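Local structure of GTP-binding protein (Pyrococcus horikoshii, 1WXQ) at residues F133-I138 against E209-N214; S166-H171 against N180-A185; N190-E193 against K197-Q200. The protein has not been assigned a cellular role, but probably binds GTP and may hydrolyse nucleotide, as expected of an Obg-type G protein carrying a TGS domain. All coordinates share one frame; numbering follows the deposited sequence.

Interaction 1: F133-I138 against E209-N214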
loop_
_atom_site.group_PDB
_atom_site.type_symbol
_atom_site.label_atom_id
_atom_site.label_comp_id
_atom_site.label_asym_id
_atom_site.label_seq_id
_atom_site.Cartn_x
_atom_site.Cartn_y
_atom_site.Cartn_z
ATOM N N PHE A 133 -16.605 -1.589 10.858
ATOM C CA PHE A 133 -17.417 -2.496 10.057
ATOM C C PHE A 133 -16.523 -3.256 9.095
ATOM O O PHE A 133 -16.447 -4.484 9.150
ATOM C CB PHE A 133 -18.484 -1.747 9.248
ATOM C CG PHE A 133 -19.291 -2.647 8.335
ATOM C CD1 PHE A 133 -20.356 -3.393 8.826
ATOM C CD2 PHE A 133 -18.949 -2.784 6.992
ATOM C CE1 PHE A 133 -21.076 -4.271 7.995
ATOM C CE2 PHE A 133 -19.661 -3.662 6.149
ATOM C CZ PHE A 133 -20.729 -4.408 6.659
ATOM N N LEU A 134 -15.852 -2.518 8.213
ATOM C CA LEU A 134 -14.943 -3.108 7.220
ATOM C C LEU A 134 -13.970 -4.087 7.895
ATOM O O LEU A 134 -13.745 -5.207 7.433
ATOM C CB LEU A 134 -14.139 -2.000 6.533
ATOM C CG LEU A 134 -13.804 -2.164 5.048
ATOM C CD1 LEU A 134 -12.538 -1.379 4.759
ATOM C CD2 LEU A 134 -13.601 -3.625 4.680
ATOM N N GLU A 135 -13.401 -3.629 8.999
ATOM C CA GLU A 135 -12.453 -4.382 9.796
ATOM C C GLU A 135 -12.917 -5.826 10.086
ATOM O O GLU A 135 -12.241 -6.793 9.736
ATOM C CB GLU A 135 -12.237 -3.605 11.098
ATOM C CG GLU A 135 -10.969 -3.919 11.848
ATOM C CD GLU A 135 -10.380 -2.683 12.496
ATOM O OE1 GLU A 135 -11.164 -1.830 12.962
ATOM O OE2 GLU A 135 -9.134 -2.564 12.547
ATOM N N ARG A 136 -14.072 -5.954 10.731
ATOM C CA ARG A 136 -14.643 -7.256 11.073
ATOM C C ARG A 136 -14.971 -8.135 9.871
ATOM O O ARG A 136 -14.844 -9.352 9.948
ATOM C CB ARG A 136 -15.908 -7.063 11.898
ATOM C CG ARG A 136 -15.707 -6.211 13.105
ATOM C CD ARG A 136 -17.036 -5.760 13.618
ATOM N NE ARG A 136 -16.915 -5.133 14.928
ATOM C CZ ARG A 136 -17.907 -4.504 15.542
ATOM N NH1 ARG A 136 -19.095 -4.407 14.954
ATOM N NH2 ARG A 136 -17.716 -3.994 16.750
ATOM N N GLU A 137 -15.410 -7.540 8.768
ATOM C CA GLU A 137 -15.722 -8.349 7.597
ATOM C C GLU A 137 -14.470 -9.038 7.049
ATOM O O GLU A 137 -14.519 -10.200 6.627
ATOM C CB GLU A 137 -16.373 -7.494 6.506
ATOM C CG GLU A 137 -17.759 -6.946 6.875
ATOM C CD GLU A 137 -18.779 -8.049 7.156
ATOM O OE1 GLU A 137 -18.971 -8.926 6.287
ATOM O OE2 GLU A 137 -19.396 -8.034 8.244
ATOM N N ILE A 138 -13.343 -8.335 7.054
ATOM C CA ILE A 138 -12.105 -8.924 6.539
ATOM C C ILE A 138 -11.585 -9.945 7.536
ATOM O O ILE A 138 -11.083 -11.001 7.160
ATOM C CB ILE A 138 -11.052 -7.823 6.271
ATOM C CG1 ILE A 138 -11.552 -6.938 5.124
ATOM C CG2 ILE A 138 -9.710 -8.439 5.964
ATOM C CD1 ILE A 138 -10.886 -5.577 5.016
ATOM N N GLU A 209 -4.662 -10.971 13.289
ATOM C CA GLU A 209 -3.261 -10.640 13.176
ATOM C C GLU A 209 -2.801 -10.709 11.728
ATOM O O GLU A 209 -1.927 -9.952 11.314
ATOM C CB GLU A 209 -2.423 -11.577 14.040
ATOM C CG GLU A 209 -0.948 -11.194 14.093
ATOM C CD GLU A 209 -0.715 -9.696 14.278
ATOM O OE1 GLU A 209 -1.366 -9.076 15.153
ATOM O OE2 GLU A 209 0.137 -9.148 13.545
ATOM N N ILE A 210 -3.396 -11.608 10.953
ATOM C CA ILE A 210 -3.036 -11.763 9.549
ATOM C C ILE A 210 -3.528 -10.576 8.747
ATOM O O ILE A 210 -2.816 -10.068 7.877
ATOM C CB ILE A 210 -3.630 -13.063 8.966
ATOM C CG1 ILE A 210 -2.852 -14.267 9.497
ATOM C CG2 ILE A 210 -3.567 -13.045 7.467
ATOM C CD1 ILE A 210 -1.378 -14.215 9.130
ATOM N N ARG A 211 -4.748 -10.131 9.053
ATOM C CA ARG A 211 -5.348 -8.997 8.370
ATOM C C ARG A 211 -4.472 -7.773 8.566
ATOM O O ARG A 211 -4.120 -7.094 7.612
ATOM C CB ARG A 211 -6.754 -8.726 8.923
ATOM C CG ARG A 211 -7.455 -7.520 8.311
ATOM C CD ARG A 211 -7.222 -6.249 9.117
ATOM N NE ARG A 211 -7.741 -6.401 10.473
ATOM C CZ ARG A 211 -7.721 -5.456 11.413
ATOM N NH1 ARG A 211 -7.209 -4.261 11.157
ATOM N NH2 ARG A 211 -8.208 -5.713 12.620
ATOM N N ARG A 212 -4.120 -7.513 9.822
ATOM C CA ARG A 212 -3.302 -6.368 10.191
ATOM C C ARG A 212 -2.026 -6.257 9.368
ATOM O O ARG A 212 -1.578 -5.159 9.052
ATOM C CB ARG A 212 -2.943 -6.441 11.673
ATOM C CG ARG A 212 -3.578 -5.364 12.565
ATOM C CD ARG A 212 -2.856 -5.393 13.903
ATOM N NE ARG A 212 -1.455 -5.732 13.651
ATOM C CZ ARG A 212 -0.588 -6.153 14.568
ATOM N NH1 ARG A 212 -0.960 -6.294 15.839
ATOM N NH2 ARG A 212 0.656 -6.456 14.197
ATOM N N VAL A 213 -1.449 -7.401 9.025
ATOM C CA VAL A 213 -0.215 -7.443 8.252
ATOM C C VAL A 213 -0.415 -7.626 6.746
ATOM O O VAL A 213 0.348 -7.067 5.956
ATOM C CB VAL A 213 0.708 -8.575 8.773
ATOM C CG1 VAL A 213 1.932 -8.693 7.899
ATOM C CG2 VAL A 213 1.122 -8.291 10.204
ATOM N N ASN A 214 -1.445 -8.394 6.366
ATOM C CA ASN A 214 -1.769 -8.722 4.961
ATOM C C ASN A 214 -2.769 -7.771 4.305
ATOM O O ASN A 214 -2.808 -7.635 3.084
ATOM C CB ASN A 214 -2.301 -10.169 4.899
ATOM C CG ASN A 214 -2.715 -10.609 3.492
ATOM O OD1 ASN A 214 -3.848 -10.391 3.068
ATOM N ND2 ASN A 214 -1.791 -11.245 2.770
#

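Interaction 2: S166-H171 against N180-A185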
loop_
_atom_site.group_PDB
_atom_site.type_symbol
_atom_site.label_atom_id
_atom_site.label_comp_id
_atom_site.label_asym_id
_atom_site.label_seq_id
_atom_site.Cartn_x
_atom_site.Cartn_y
_atom_site.Cartn_z
ATOM N N SER A 166 3.821 -23.623 6.771
ATOM C CA SER A 166 3.655 -23.882 5.338
ATOM C C SER A 166 2.245 -24.298 4.964
ATOM O O SER A 166 1.725 -23.896 3.927
ATOM C CB SER A 166 4.637 -24.968 4.866
ATOM O OG SER A 166 4.327 -25.401 3.541
ATOM N N ALA A 167 1.626 -25.112 5.808
ATOM C CA ALA A 167 0.270 -25.585 5.542
ATOM C C ALA A 167 -0.758 -24.454 5.608
ATOM O O ALA A 167 -1.652 -24.368 4.766
ATOM C CB ALA A 167 -0.097 -26.689 6.526
ATOM N N ILE A 168 -0.653 -23.600 6.619
ATOM C CA ILE A 168 -1.592 -22.483 6.716
ATOM C C ILE A 168 -1.285 -21.554 5.546
ATOM O O ILE A 168 -2.191 -21.115 4.832
ATOM C CB ILE A 168 -1.441 -21.717 8.050
ATOM C CG1 ILE A 168 -1.873 -22.607 9.216
ATOM C CG2 ILE A 168 -2.251 -20.457 8.014
ATOM C CD1 ILE A 168 -1.669 -21.976 10.583
ATOM N N ALA A 169 0.003 -21.291 5.334
ATOM C CA ALA A 169 0.439 -20.424 4.243
ATOM C C ALA A 169 -0.137 -20.863 2.910
ATOM O O ALA A 169 -0.627 -20.031 2.140
ATOM C CB ALA A 169 1.951 -20.393 4.166
ATOM N N GLU A 170 -0.080 -22.157 2.618
ATOM C CA GLU A 170 -0.642 -22.623 1.354
ATOM C C GLU A 170 -2.136 -22.402 1.372
ATOM O O GLU A 170 -2.716 -21.912 0.404
ATOM C CB GLU A 170 -0.396 -24.121 1.121
ATOM C CG GLU A 170 -1.368 -24.711 0.074
ATOM C CD GLU A 170 -1.229 -26.208 -0.128
ATOM O OE1 GLU A 170 -1.012 -26.935 0.872
ATOM O OE2 GLU A 170 -1.359 -26.655 -1.296
ATOM N N HIS A 171 -2.756 -22.779 2.482
ATOM C CA HIS A 171 -4.190 -22.640 2.613
ATOM C C HIS A 171 -4.665 -21.211 2.438
ATOM O O HIS A 171 -5.764 -20.997 1.946
ATOM C CB HIS A 171 -4.666 -23.197 3.960
ATOM C CG HIS A 171 -6.135 -23.467 4.013
ATOM N ND1 HIS A 171 -6.777 -23.875 5.160
ATOM C CD2 HIS A 171 -7.096 -23.361 3.064
ATOM C CE1 HIS A 171 -8.068 -24.004 4.919
ATOM N NE2 HIS A 171 -8.290 -23.697 3.654
ATOM N N ASN A 180 6.338 -16.601 6.024
ATOM C CA ASN A 180 6.992 -15.791 7.055
ATOM C C ASN A 180 5.946 -15.035 7.852
ATOM O O ASN A 180 6.100 -14.852 9.056
ATOM C CB ASN A 180 7.986 -14.790 6.449
ATOM C CG ASN A 180 8.477 -13.764 7.465
ATOM O OD1 ASN A 180 8.261 -12.556 7.307
ATOM N ND2 ASN A 180 9.135 -14.240 8.515
ATOM N N ASP A 181 4.880 -14.600 7.180
ATOM C CA ASP A 181 3.817 -13.859 7.862
ATOM C C ASP A 181 3.171 -14.800 8.872
ATOM O O ASP A 181 2.875 -14.415 10.005
ATOM C CB ASP A 181 2.752 -13.355 6.870
ATOM C CG ASP A 181 3.323 -12.451 5.786
ATOM O OD1 ASP A 181 4.188 -11.608 6.093
ATOM O OD2 ASP A 181 2.896 -12.570 4.618
ATOM N N VAL A 182 2.969 -16.043 8.448
ATOM C CA VAL A 182 2.370 -17.058 9.298
ATOM C C VAL A 182 3.276 -17.328 10.489
ATOM O O VAL A 182 2.820 -17.389 11.630
ATOM C CB VAL A 182 2.164 -18.384 8.536
ATOM C CG1 VAL A 182 1.651 -19.437 9.473
ATOM C CG2 VAL A 182 1.200 -18.182 7.369
ATOM N N TRP A 183 4.567 -17.482 10.226
ATOM C CA TRP A 183 5.514 -17.751 11.298
ATOM C C TRP A 183 5.464 -16.684 12.400
ATOM O O TRP A 183 5.414 -16.995 13.585
ATOM C CB TRP A 183 6.947 -17.837 10.734
ATOM C CG TRP A 183 7.895 -18.352 11.745
ATOM C CD1 TRP A 183 8.162 -19.662 12.022
ATOM C CD2 TRP A 183 8.574 -17.586 12.741
ATOM N NE1 TRP A 183 8.955 -19.762 13.142
ATOM C CE2 TRP A 183 9.224 -18.499 13.604
ATOM C CE3 TRP A 183 8.692 -16.213 12.996
ATOM C CZ2 TRP A 183 9.977 -18.087 14.705
ATOM C CZ3 TRP A 183 9.442 -15.802 14.093
ATOM C CH2 TRP A 183 10.074 -16.740 14.933
ATOM N N GLU A 184 5.488 -15.423 11.997
ATOM C CA GLU A 184 5.468 -14.303 12.928
ATOM C C GLU A 184 4.181 -14.194 13.710
ATOM O O GLU A 184 4.206 -13.998 14.919
ATOM C CB GLU A 184 5.678 -12.982 12.187
ATOM C CG GLU A 184 6.980 -12.879 11.436
ATOM C CD GLU A 184 7.069 -11.588 10.654
ATOM O OE1 GLU A 184 6.014 -11.163 10.129
ATOM O OE2 GLU A 184 8.179 -11.007 10.550
ATOM N N ALA A 185 3.056 -14.294 13.017
ATOM C CA ALA A 185 1.765 -14.178 13.675
ATOM C C ALA A 185 1.684 -15.204 14.792
ATOM O O ALA A 185 1.376 -14.875 15.941
ATOM C CB ALA A 185 0.654 -14.395 12.667
#

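Interaction 3: N190-E193 against K197-Q200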
loop_
_atom_site.group_PDB
_atom_site.type_symbol
_atom_site.label_atom_id
_atom_site.label_comp_id
_atom_site.label_asym_id
_atom_site.label_seq_id
_atom_site.Cartn_x
_atom_site.Cartn_y
_atom_site.Cartn_z
ATOM N N ASN A 190 1.946 -16.689 20.774
ATOM C CA ASN A 190 2.304 -17.935 21.445
ATOM C C ASN A 190 1.437 -19.102 20.995
ATOM O O ASN A 190 0.900 -19.841 21.798
ATOM C CB ASN A 190 2.117 -17.755 22.955
ATOM C CG ASN A 190 3.198 -16.878 23.521
ATOM O OD1 ASN A 190 4.355 -16.936 23.129
ATOM N ND2 ASN A 190 2.804 -16.103 24.547
ATOM N N LEU A 191 1.261 -19.240 19.676
ATOM C CA LEU A 191 0.508 -20.411 19.241
ATOM C C LEU A 191 1.418 -21.624 19.025
ATOM O O LEU A 191 2.629 -21.509 18.886
ATOM C CB LEU A 191 -0.209 -20.059 17.937
ATOM C CG LEU A 191 -1.233 -18.937 18.116
ATOM C CD1 LEU A 191 -1.574 -18.242 16.795
ATOM C CD2 LEU A 191 -2.558 -19.429 18.696
ATOM N N PRO A 192 0.800 -22.825 19.126
ATOM C CA PRO A 192 1.518 -24.087 19.075
ATOM C C PRO A 192 1.684 -24.589 17.638
ATOM O O PRO A 192 0.881 -24.307 16.761
ATOM C CB PRO A 192 0.665 -25.092 19.842
ATOM C CG PRO A 192 -0.787 -24.615 19.774
ATOM C CD PRO A 192 -0.621 -23.085 19.328
ATOM N N GLU A 193 2.736 -25.383 17.475
ATOM C CA GLU A 193 3.024 -26.018 16.195
ATOM C C GLU A 193 2.007 -27.125 15.919
ATOM O O GLU A 193 1.774 -27.501 14.764
ATOM C CB GLU A 193 4.442 -26.590 16.209
ATOM C CG GLU A 193 5.513 -25.533 16.412
ATOM C CD GLU A 193 6.848 -26.128 16.802
ATOM O OE1 GLU A 193 6.913 -26.795 17.866
ATOM O OE2 GLU A 193 7.830 -25.929 16.047
ATOM N N LYS A 197 -4.194 -28.340 18.784
ATOM C CA LYS A 197 -4.264 -27.649 20.068
ATOM C C LYS A 197 -4.898 -26.252 19.932
ATOM O O LYS A 197 -5.306 -25.656 20.923
ATOM C CB LYS A 197 -2.862 -27.515 20.678
ATOM C CG LYS A 197 -2.309 -28.839 21.175
ATOM C CD LYS A 197 -3.368 -29.918 21.330
ATOM C CE LYS A 197 -2.723 -31.300 21.309
ATOM N NZ LYS A 197 -2.238 -31.758 22.652
ATOM N N TRP A 198 -4.970 -25.737 18.704
ATOM C CA TRP A 198 -5.553 -24.417 18.435
ATOM C C TRP A 198 -7.046 -24.349 18.751
ATOM O O TRP A 198 -7.805 -25.243 18.358
ATOM C CB TRP A 198 -5.359 -24.034 16.958
ATOM C CG TRP A 198 -3.955 -23.598 16.606
ATOM C CD1 TRP A 198 -2.787 -24.134 17.079
ATOM C CD2 TRP A 198 -3.575 -22.566 15.680
ATOM N NE1 TRP A 198 -1.713 -23.503 16.509
ATOM C CE2 TRP A 198 -2.163 -22.538 15.646
ATOM C CE3 TRP A 198 -4.290 -21.665 14.875
ATOM C CZ2 TRP A 198 -1.447 -21.642 14.833
ATOM C CZ3 TRP A 198 -3.581 -20.776 14.069
ATOM C CH2 TRP A 198 -2.174 -20.775 14.056
ATOM N N SER A 199 -7.459 -23.282 19.442
ATOM C CA SER A 199 -8.861 -23.074 19.788
ATOM C C SER A 199 -9.486 -22.048 18.835
ATOM O O SER A 199 -8.786 -21.425 18.049
ATOM C CB SER A 199 -8.998 -22.574 21.228
ATOM O OG SER A 199 -8.740 -21.180 21.333
ATOM N N GLN A 200 -10.805 -21.881 18.898
ATOM C CA GLN A 200 -11.477 -20.917 18.031
ATOM C C GLN A 200 -10.958 -19.529 18.330
ATOM O O GLN A 200 -10.773 -18.725 17.426
ATOM C CB GLN A 200 -12.990 -20.973 18.235
ATOM C CG GLN A 200 -13.580 -22.240 17.694
ATOM C CD GLN A 200 -13.280 -22.424 16.216
ATOM O OE1 GLN A 200 -13.133 -21.448 15.479
ATOM N NE2 GLN A 200 -13.175 -23.679 15.777
#

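Interaction 1: F133-I138 against E209-N214
I138 and R211 have the nearest CA atoms of the two helical segments, 7.0 Å apart, near enough for one long side chain to span the gap. R211 leaves its helix with CG anti to the backbone N (chi1 178°), and this places CG against the I138 branch methyl CG2, 3.4 Å away, the two side chains crossing at about a right angle. A beta-branched residue suits this position because CG2 can lie on the aliphatic root of the arginine. Bends at chi2 and chi3 then carry the guanidinium across to E135. There NH1 forms a salt bridge of 2.9 Å with E135 OE2, but the N-H points poorly, at 120°, so the hydrogen bond is weak; the carboxylate and guanidinium planes are 65° apart. E135 CG lies over one guanidinium face and R212 CG over the other. The buried carboxylate is held more firmly from outside the two segments, OE2 by Y244 OH and OE1 by R242. R211 in turn has a second acid, D139, at NE. A leucine here would probably cost E135 OE2 its charged partner across the contact and D139 its ion pair with NE, leaving R242 and Y244 to hold the glutamate. L134 and I138 of helix 127-147 pack on strands 104-110 and 217-222 of the central sheet, while I210 of helix 200-214 packs on helix 179-188.

Interaction 2: S166-H171 against N180-A185
V182 projects from its helix toward I168 and A169, and its two methyls are placed differently against them. CG1 is anti to the backbone N (chi1 175°) and meets I168 alone, coming up to CB at 4.1 Å. The other methyl, CG2, lies beside the backbone N and rests mainly on the helix surface at A169, 3.9 Å from the main-chain N and 4.0 Å from CB of that residue, while also reaching I168 CG2 at 4.2 Å. The alanine suits its place because its side chain ends at CB: the CA atoms of A169 and V182 can come within 6.4 Å, and the methyl can reach the main chain itself. I168 sets its side chain obliquely to that of V182, and its CG1, anti to the carbonyl carbon (chi1 -67°), carries the CD1 end onward to other partners. All three residues are buried, the side-chain contacts are apolar, and the helices meet here by van der Waals packing. This is a small apolar contact between consecutive helices, made close by an alanine, within the helical insertion that separates helix 127-147 from helix 200-214 in the Obg-type G region. V182 also touches E165 on helix 164-171 and V177 in the connecting loop. I168 also touches F153 of helix 151-154 and F206 of helix 200-214, and its CD1 reaches W198. The pair of helices 164-171 and 179-188 is thereby joined to helix 200-214 and to the short helix 151-154.

Interaction 3: N190-E193 against K197-Q200
W198 lays its indole along L191 and P192, and following it outward from CB shows how a single side chain ties the two parts of this loop together. From CB the ring swings so that CG is anti to the carbonyl carbon (chi1 -76°), which brings the pyrrole edge to the proline. CD1 is the first ring atom to meet it, 3.3 Å from P192 CD, with P192 CG close by. The next atom, NE1, donates to P192 O at 2.7 Å. The bond is nearly straight, 169° at the hydrogen; the oxygen lies almost in the indole plane and receives the N-H on a lone pair, in the carbonyl plane. Tryptophan suits this place because its one polar atom is satisfied at the edge, leaving the rest of the ring for apolar neighbours. Beyond NE1, CZ2 packs on L191 CB at 3.7 Å, and CH2 at the tip meets L191 CD1 at 3.8 Å. That methyl stands over a face of the six-membered ring, 4.1 Å from its centroid, in a CH-pi contact. P192 also touches K197, CG to CB 3.7 Å, beside the lysine's aliphatic root. F206 meets the indole edge-to-face, the ring of W150 meets it with the planes about 30° apart, and L164, I168 and L203 add aliphatic surface. The loop is bounded by two helix-end motifs: N190, at positive phi, is the C-prime residue of a Schellman motif ending helix 179-188, and S199 is the N-cap of helix 200-214, its OG capping a backbone N while its own N bonds to D202 OD2, as in a capping box.

In the fold
From the N terminus, the chain passes through the first strands of the central sheet before helix 127-147 supplies the first half of interaction 1. It then runs out through helices 151-154 and 164-171 and after a short loop enters helix 179-188, closing interaction 2. Interaction 3 follows in series, closing a still shorter loop before helix 200-214. That helix returns to 127-147 and completes interaction 1, whose long loop encloses both others; none cross. Interactions 2 and 3 touch through I168 and W198, and interactions 1 and 2 touch where helix 179-188 packs on helix 200-214, so these contacts join the helices into one packed unit before strand 217-222 re-enters the sheet.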